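Local coordinates for putative extracellular solute-binding protein (PDB 4P56) that probably serves as the periplasmic substrate-binding component of a TRAP transporter and captures mandelate in the pocket between its two lobes, at residues Asp58-Leu63 / Ser251-Asp256; Ile150-Ser155 / Lys283-Gly288. All blocks are in the same frame, centred on the assembly; numbering follows the deposited sequence.

Contact 1 (Asp58-Leu63 / Ser251-Asp256)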
ATOM      1  N   ASP A  58     -23.864 -17.549  -5.698  1.00 17.22           N
ATOM      2  CA  ASP A  58     -24.894 -17.693  -6.743  1.00 17.90           C
ATOM      3  C   ASP A  58     -25.626 -16.388  -7.029  1.00 17.25           C
ATOM      4  O   ASP A  58     -26.841 -16.378  -7.165  1.00 17.69           O
ATOM      5  CB  ASP A  58     -25.914 -18.760  -6.393  1.00 25.47           C
ATOM      6  CG  ASP A  58     -26.942 -18.981  -7.546  1.00 31.27           C
ATOM      7  OD1 ASP A  58     -26.545 -18.881  -8.747  1.00 20.41           O
ATOM      8  OD2 ASP A  58     -28.141 -19.214  -7.251  1.00 26.76           O
ATOM      9  N   GLY A  59     -24.885 -15.284  -7.104  1.00 16.99           N
ATOM     10  CA  GLY A  59     -25.481 -13.993  -7.388  1.00 17.23           C
ATOM     11  C   GLY A  59     -26.118 -13.329  -6.195  1.00 18.95           C
ATOM     12  O   GLY A  59     -26.607 -12.218  -6.289  1.00 19.73           O
ATOM     13  N   ARG A  60     -26.107 -13.983  -5.047  1.00 15.33           N
ATOM     14  CA  ARG A  60     -26.791 -13.401  -3.893  1.00 18.65           C
ATOM     15  C   ARG A  60     -26.061 -12.188  -3.328  1.00 16.70           C
ATOM     16  O   ARG A  60     -26.674 -11.340  -2.650  1.00 22.27           O
ATOM     17  CB  ARG A  60     -26.958 -14.449  -2.804  1.00 17.72           C
ATOM     18  CG  ARG A  60     -28.042 -15.443  -3.105  1.00 16.61           C
ATOM     19  CD  ARG A  60     -28.267 -16.350  -1.932  1.00 18.33           C
ATOM     20  NE  ARG A  60     -27.025 -16.957  -1.490  1.00 17.14           N
ATOM     21  CZ  ARG A  60     -26.565 -18.131  -1.917  1.00 21.46           C
ATOM     22  NH1 ARG A  60     -27.246 -18.842  -2.806  1.00 19.22           N
ATOM     23  NH2 ARG A  60     -25.409 -18.600  -1.454  1.00 17.88           N
ATOM     24  N   VAL A  61     -24.759 -12.120  -3.582  1.00 15.40           N
ATOM     25  CA  VAL A  61     -23.926 -10.986  -3.174  1.00 12.93           C
ATOM     26  C   VAL A  61     -23.130 -10.503  -4.371  1.00 17.51           C
ATOM     27  O   VAL A  61     -22.398 -11.268  -4.975  1.00 19.29           O
ATOM     28  CB  VAL A  61     -22.941 -11.348  -2.016  1.00 13.29           C
ATOM     29  CG1 VAL A  61     -22.144 -10.115  -1.545  1.00 14.48           C
ATOM     30  CG2 VAL A  61     -23.721 -11.943  -0.840  1.00 15.63           C
ATOM     31  N   THR A  62     -23.302  -9.235  -4.729  1.00 14.78           N
ATOM     32  CA  THR A  62     -22.493  -8.648  -5.789  1.00 13.60           C
ATOM     33  C   THR A  62     -21.905  -7.320  -5.328  1.00 15.60           C
ATOM     34  O   THR A  62     -22.385  -6.723  -4.337  1.00 14.68           O
ATOM     35  CB  THR A  62     -23.343  -8.437  -7.029  1.00 21.12           C
ATOM     36  OG1 THR A  62     -24.413  -7.555  -6.699  1.00 19.92           O
ATOM     37  CG2 THR A  62     -23.926  -9.777  -7.488  1.00 24.31           C
ATOM     38  N   LEU A  63     -20.850  -6.892  -6.016  1.00 10.92           N
ATOM     39  CA  LEU A  63     -20.185  -5.610  -5.762  1.00 10.35           C
ATOM     40  C   LEU A  63     -20.493  -4.700  -6.936  1.00 18.20           C
ATOM     41  O   LEU A  63     -20.290  -5.087  -8.092  1.00 18.03           O
ATOM     42  CB  LEU A  63     -18.679  -5.758  -5.744  1.00 10.00           C
ATOM     43  CG  LEU A  63     -17.920  -6.500  -4.675  1.00 27.88           C
ATOM     44  CD1 LEU A  63     -16.445  -6.275  -4.976  1.00 18.09           C
ATOM     45  CD2 LEU A  63     -18.316  -5.990  -3.303  1.00 28.30           C
ATOM     46  N   SER A 251     -26.579 -13.616   4.488  1.00 19.65           N
ATOM     47  CA  SER A 251     -26.853 -14.829   5.258  1.00 21.27           C
ATOM     48  C   SER A 251     -25.557 -15.255   5.958  1.00 21.27           C
ATOM     49  O   SER A 251     -24.462 -14.857   5.557  1.00 21.09           O
ATOM     50  CB  SER A 251     -27.333 -15.951   4.340  1.00 23.63           C
ATOM     51  OG  SER A 251     -26.283 -16.378   3.479  1.00 17.04           O
ATOM     52  N   LYS A 252     -25.674 -16.080   6.984  1.00 21.79           N
ATOM     53  CA  LYS A 252     -24.496 -16.631   7.631  1.00 24.22           C
ATOM     54  C   LYS A 252     -23.587 -17.351   6.640  1.00 21.87           C
ATOM     55  O   LYS A 252     -22.369 -17.218   6.731  1.00 20.30           O
ATOM     56  CB  LYS A 252     -24.872 -17.602   8.744  1.00 21.94           C
ATOM     57  CG  LYS A 252     -23.660 -18.328   9.353  1.00 26.56           C
ATOM     58  CD  LYS A 252     -22.720 -17.352  10.033  1.00 31.89           C
ATOM     59  CE  LYS A 252     -21.681 -18.080  10.886  1.00 44.09           C
ATOM     60  NZ  LYS A 252     -20.488 -17.235  11.183  1.00 41.63           N
ATOM     61  N   GLN A 253     -24.170 -18.119   5.715  1.00 17.76           N
ATOM     62  CA  GLN A 253     -23.365 -18.875   4.766  1.00 17.38           C
ATOM     63  C   GLN A 253     -22.576 -17.911   3.891  1.00 15.66           C
ATOM     64  O   GLN A 253     -21.427 -18.152   3.573  1.00 17.98           O
ATOM     65  CB  GLN A 253     -24.250 -19.766   3.883  1.00 18.52           C
ATOM     66  CG  GLN A 253     -23.524 -20.444   2.729  1.00 25.21           C
ATOM     67  CD  GLN A 253     -24.462 -21.155   1.743  1.00 32.61           C
ATOM     68  OE1 GLN A 253     -25.646 -20.846   1.645  1.00 32.00           O
ATOM     69  NE2 GLN A 253     -23.911 -22.101   1.000  1.00 40.97           N
ATOM     70  N   ASP A 254     -23.213 -16.817   3.502  1.00 16.12           N
ATOM     71  CA  ASP A 254     -22.600 -15.875   2.580  1.00 13.70           C
ATOM     72  C   ASP A 254     -21.580 -14.981   3.303  1.00 15.53           C
ATOM     73  O   ASP A 254     -20.555 -14.590   2.735  1.00 13.44           O
ATOM     74  CB  ASP A 254     -23.667 -15.057   1.837  1.00 15.47           C
ATOM     75  CG  ASP A 254     -24.364 -15.867   0.721  1.00 14.88           C
ATOM     76  OD1 ASP A 254     -23.868 -16.938   0.330  1.00 17.20           O
ATOM     77  OD2 ASP A 254     -25.379 -15.400   0.186  1.00 20.82           O
ATOM     78  N   GLN A 255     -21.837 -14.695   4.576  1.00 15.38           N
ATOM     79  CA  GLN A 255     -20.835 -14.034   5.407  1.00 13.25           C
ATOM     80  C   GLN A 255     -19.572 -14.895   5.453  1.00 14.58           C
ATOM     81  O   GLN A 255     -18.477 -14.402   5.220  1.00 14.85           O
ATOM     82  CB  GLN A 255     -21.372 -13.806   6.821  1.00 16.12           C
ATOM     83  CG  GLN A 255     -22.461 -12.738   6.923  1.00 15.66           C
ATOM     84  CD  GLN A 255     -23.054 -12.662   8.329  1.00 22.90           C
ATOM     85  OE1 GLN A 255     -22.562 -13.302   9.243  1.00 21.98           O
ATOM     86  NE2 GLN A 255     -24.099 -11.867   8.498  1.00 33.71           N
ATOM     87  N   ASP A 256     -19.742 -16.184   5.720  1.00 13.81           N
ATOM     88  CA  ASP A 256     -18.606 -17.117   5.780  1.00 14.19           C
ATOM     89  C   ASP A 256     -17.865 -17.165   4.452  1.00 13.25           C
ATOM     90  O   ASP A 256     -16.631 -17.154   4.422  1.00 12.93           O
ATOM     91  CB  ASP A 256     -19.078 -18.523   6.123  1.00 16.17           C
ATOM     92  CG  ASP A 256     -19.446 -18.681   7.578  1.00 23.42           C
ATOM     93  OD1 ASP A 256     -19.167 -17.764   8.385  1.00 24.52           O
ATOM     94  OD2 ASP A 256     -20.017 -19.747   7.907  1.00 24.62           O
TER

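Contact 2 (Ile150-Ser155 / Lys283-Gly288)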
ATOM      1  N   ILE A 150      10.127   2.912  -4.905  1.00 10.14           N
ATOM      2  CA  ILE A 150      11.238   3.440  -5.684  1.00 12.33           C
ATOM      3  C   ILE A 150      11.328   4.944  -5.487  1.00 12.77           C
ATOM      4  O   ILE A 150      10.311   5.613  -5.309  1.00 12.12           O
ATOM      5  CB  ILE A 150      10.986   3.169  -7.166  1.00  9.65           C
ATOM      6  CG1 ILE A 150      11.029   1.656  -7.406  1.00 10.65           C
ATOM      7  CG2 ILE A 150      12.029   3.919  -8.004  1.00 11.51           C
ATOM      8  CD1 ILE A 150      10.632   1.211  -8.820  1.00 10.39           C
ATOM      9  N   ALA A 151      12.540   5.489  -5.520  1.00 11.38           N
ATOM     10  CA  ALA A 151      12.691   6.923  -5.451  1.00 10.02           C
ATOM     11  C   ALA A 151      12.746   7.521  -6.858  1.00 11.50           C
ATOM     12  O   ALA A 151      13.775   7.431  -7.542  1.00 12.58           O
ATOM     13  CB  ALA A 151      13.957   7.304  -4.655  1.00 14.81           C
ATOM     14  N   PHE A 152      11.647   8.150  -7.273  1.00 10.99           N
ATOM     15  CA  PHE A 152      11.576   8.796  -8.586  1.00 12.97           C
ATOM     16  C   PHE A 152      11.771  10.307  -8.469  1.00 15.73           C
ATOM     17  O   PHE A 152      11.181  10.966  -7.589  1.00 15.49           O
ATOM     18  CB  PHE A 152      10.204   8.586  -9.221  1.00 12.27           C
ATOM     19  CG  PHE A 152       9.895   7.174  -9.591  1.00 10.63           C
ATOM     20  CD1 PHE A 152      10.507   6.575 -10.680  1.00 10.96           C
ATOM     21  CD2 PHE A 152       8.936   6.456  -8.881  1.00  9.62           C
ATOM     22  CE1 PHE A 152      10.197   5.281 -11.052  1.00 15.75           C
ATOM     23  CE2 PHE A 152       8.613   5.143  -9.262  1.00 13.19           C
ATOM     24  CZ  PHE A 152       9.231   4.562 -10.344  1.00 11.24           C
ATOM     25  N   THR A 153      12.566  10.873  -9.377  1.00 12.32           N
ATOM     26  CA  THR A 153      12.724  12.322  -9.413  1.00 12.66           C
ATOM     27  C   THR A 153      12.682  12.865 -10.834  1.00 16.79           C
ATOM     28  O   THR A 153      12.993  12.173 -11.805  1.00 15.17           O
ATOM     29  CB  THR A 153      14.033  12.757  -8.824  1.00 18.72           C
ATOM     30  OG1 THR A 153      15.075  12.033  -9.472  1.00 15.12           O
ATOM     31  CG2 THR A 153      14.062  12.491  -7.338  1.00 13.57           C
ATOM     32  N   THR A 154      12.324  14.132 -10.929  1.00 13.46           N
ATOM     33  CA  THR A 154      12.102  14.772 -12.213  1.00 14.29           C
ATOM     34  C   THR A 154      13.441  15.065 -12.876  1.00 21.01           C
ATOM     35  O   THR A 154      13.633  14.714 -14.026  1.00 22.31           O
ATOM     36  CB  THR A 154      11.281  16.041 -12.030  1.00 15.15           C
ATOM     37  OG1 THR A 154       9.996  15.684 -11.496  1.00 18.35           O
ATOM     38  CG2 THR A 154      11.137  16.806 -13.355  1.00 24.08           C
ATOM     39  N   SER A 155      14.384  15.658 -12.146  1.00 20.39           N
ATOM     40  CA  SER A 155      15.626  16.105 -12.769  1.00 22.10           C
ATOM     41  C   SER A 155      16.884  15.849 -11.936  1.00 22.84           C
ATOM     42  O   SER A 155      17.999  16.110 -12.385  1.00 25.49           O
ATOM     43  CB  SER A 155      15.519  17.599 -13.059  1.00 24.92           C
ATOM     44  OG  SER A 155      15.428  18.320 -11.837  1.00 26.89           O
ATOM     45  N   LYS A 283       9.198  -2.064 -18.782  1.00 18.79           N
ATOM     46  CA  LYS A 283       9.543  -1.693 -20.158  1.00 20.42           C
ATOM     47  C   LYS A 283       9.831  -0.192 -20.198  1.00 22.11           C
ATOM     48  O   LYS A 283      10.711   0.261 -20.928  1.00 21.71           O
ATOM     49  CB  LYS A 283       8.447  -2.043 -21.155  1.00 21.35           C
ATOM     50  CG  LYS A 283       8.852  -1.734 -22.607  1.00 26.11           C
ATOM     51  CD  LYS A 283      10.221  -2.338 -22.969  1.00 43.19           C
ATOM     52  CE  LYS A 283      10.461  -2.420 -24.495  1.00 49.54           C
ATOM     53  NZ  LYS A 283      10.581  -1.090 -25.164  1.00 52.91           N
ATOM     54  N   VAL A 284       9.092   0.585 -19.411  1.00 19.41           N
ATOM     55  CA  VAL A 284       9.361   2.010 -19.329  1.00 19.73           C
ATOM     56  C   VAL A 284      10.597   2.302 -18.472  1.00 22.88           C
ATOM     57  O   VAL A 284      11.444   3.107 -18.864  1.00 20.55           O
ATOM     58  CB  VAL A 284       8.161   2.789 -18.731  1.00 31.15           C
ATOM     59  CG1 VAL A 284       8.526   4.256 -18.512  1.00 32.22           C
ATOM     60  CG2 VAL A 284       6.966   2.683 -19.641  1.00 30.59           C
ATOM     61  N   LEU A 285      10.695   1.678 -17.296  1.00 18.40           N
ATOM     62  CA  LEU A 285      11.864   1.889 -16.434  1.00 24.91           C
ATOM     63  C   LEU A 285      13.173   1.606 -17.146  1.00 19.93           C
ATOM     64  O   LEU A 285      14.151   2.336 -16.954  1.00 20.79           O
ATOM     65  CB  LEU A 285      11.828   0.989 -15.191  1.00 24.03           C
ATOM     66  CG  LEU A 285      10.942   1.369 -14.024  1.00 29.71           C
ATOM     67  CD1 LEU A 285      11.103   0.345 -12.874  1.00 25.01           C
ATOM     68  CD2 LEU A 285      11.262   2.763 -13.550  1.00 30.25           C
ATOM     69  N   GLU A 286      13.211   0.531 -17.932  1.00 22.28           N
ATOM     70  CA  GLU A 286      14.473   0.083 -18.532  1.00 23.29           C
ATOM     71  C   GLU A 286      14.703   0.677 -19.923  1.00 24.66           C
ATOM     72  O   GLU A 286      15.692   0.359 -20.584  1.00 25.82           O
ATOM     73  CB  GLU A 286      14.514  -1.451 -18.629  1.00 24.27           C
ATOM     74  CG  GLU A 286      14.441  -2.165 -17.269  1.00 23.36           C
ATOM     75  CD  GLU A 286      14.403  -3.686 -17.406  1.00 32.65           C
ATOM     76  OE1 GLU A 286      14.269  -4.195 -18.547  1.00 31.28           O
ATOM     77  OE2 GLU A 286      14.511  -4.372 -16.366  1.00 39.17           O
ATOM     78  N   GLY A 287      13.789   1.534 -20.360  1.00 33.32           N
ATOM     79  CA  GLY A 287      13.707   1.917 -21.754  1.00 31.74           C
ATOM     80  C   GLY A 287      14.688   2.964 -22.263  1.00 34.15           C
ATOM     81  O   GLY A 287      14.786   3.169 -23.476  1.00 36.49           O
ATOM     82  N   GLY A 288      15.389   3.642 -21.361  1.00 32.42           N
ATOM     83  CA  GLY A 288      16.460   4.536 -21.767  1.00 33.37           C
ATOM     84  C   GLY A 288      16.187   6.016 -21.556  1.00 39.50           C
ATOM     85  O   GLY A 288      17.125   6.814 -21.527  1.00 32.95           O
TER

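Contact 1 (Asp58-Leu63 / Ser251-Asp256)
Val-61 and Asp-254 face each other with their CA atoms 7.7 Å apart, where the turn leading into strand 62-65 passes the first turn of helix 252-260. The main bond is a salt bridge between Arg-60 and Asp-254. The arginine meets the carboxylate side-on, with one nitrogen to each oxygen. Arg-60 NE donates to Asp-254 OD2 at 2.8 Å, with an N-H...O angle of 171°. Arg-60 NH2 donates to Asp-254 OD1 at 2.9 Å. Both oxygens use their syn lone pairs, and the two planes are only 6° apart. Two nearly straight bonds in one plane fix the rotation of both groups. The arginine chain bends at chi3 (-53°), which brings the NE edge of the guanidinium round to the carboxylate. Gln-253 OE1 lies obliquely to the guanidinium, 3.8 Å from Arg-60 NH2.

Val-61 CG2 lies beside the carboxylate, 4.0 Å from Asp-254 OD2, and the two side chains slide past each other in opposite directions. The same valine also packs on Leu-29 of strand 28-31 and Ile-53 of helix 40-56.

Asp-254 is held from its backbone too. Its N donates to Ser-251 OG at 3.1 Å. Ser-251 is thus the N-cap of helix 252-260, and a side-on arginine-carboxylate pair joins that capped first turn to the turn that leads into strand 62-65, in the solute-binding protein fold.

Contact 2 (Ile150-Ser155 / Lys283-Gly288)
Leu-285 meets Ile-150 and Phe-152 through apolar contacts alone, and no hydrogen bond crosses between the two segments. The backbones stay well apart: the nearest CA atoms, those of Phe-152 and Leu-285, are 10.5 Å from each other. Long side chains bridge the gap, and all three are buried.

The aliphatic contact is between Ile-150 and Leu-285. They reach toward each other tip to tip, with Ile-150 CD1 4.2 Å from Leu-285 CD1. The isoleucine chain is extended at chi2 (173°), which carries CD1 out toward the helix.

Both residues of the strand belong to 149-153, an inner strand of the mixed six-stranded sheet. It runs antiparallel to its two neighbours, 206-210 and 225-228. Ile-150 and Phe-152 are two residues apart and present their side chains on the same side of the sheet. Leu-285 comes from the last turn of helix 263-285, so the contact packs a helix end on a sheet face in an alpha/beta lobe. Leu-214 of helix 211-216 also touches Leu-285.

The aromatic contacts use two parts of one ring. Leu-285 CD2 meets the Phe-152 ring at its edge, near the ring plane, 3.7 Å from CE1. Phe-152 CZ is next, 4.2 Å from Leu-285 CD2. The two side chains cross at about a right angle. Ile-150 CG2 instead sits over the centre of one Phe-152 ring face, 3.6 Å above the plane. The two branches of Ile-150 therefore do different work: CG2 covers the phenylalanine, and CD1 meets the leucine. The ring also packs on Ala-226, Val-207 and Phe-209, which lie on the two flanking strands.

Contact 1 and contact 2 lie on opposite sides of the chain's centre. Their centres are 44 Å apart, and their nearest atoms are about 28 Å apart. Helix 252-260 of contact 1 is followed in the chain by helix 263-285, whose last turn takes part in contact 2. The segments alternate along the sequence. Contact 2 is nearer the bound (R)-mandelic acid: the Phe-152 side chain is about 9 Å from it. Phe-152 also packs on Phe-209, a residue of the ligand pocket, consistent with contact 2 lying in the layer behind the pocket.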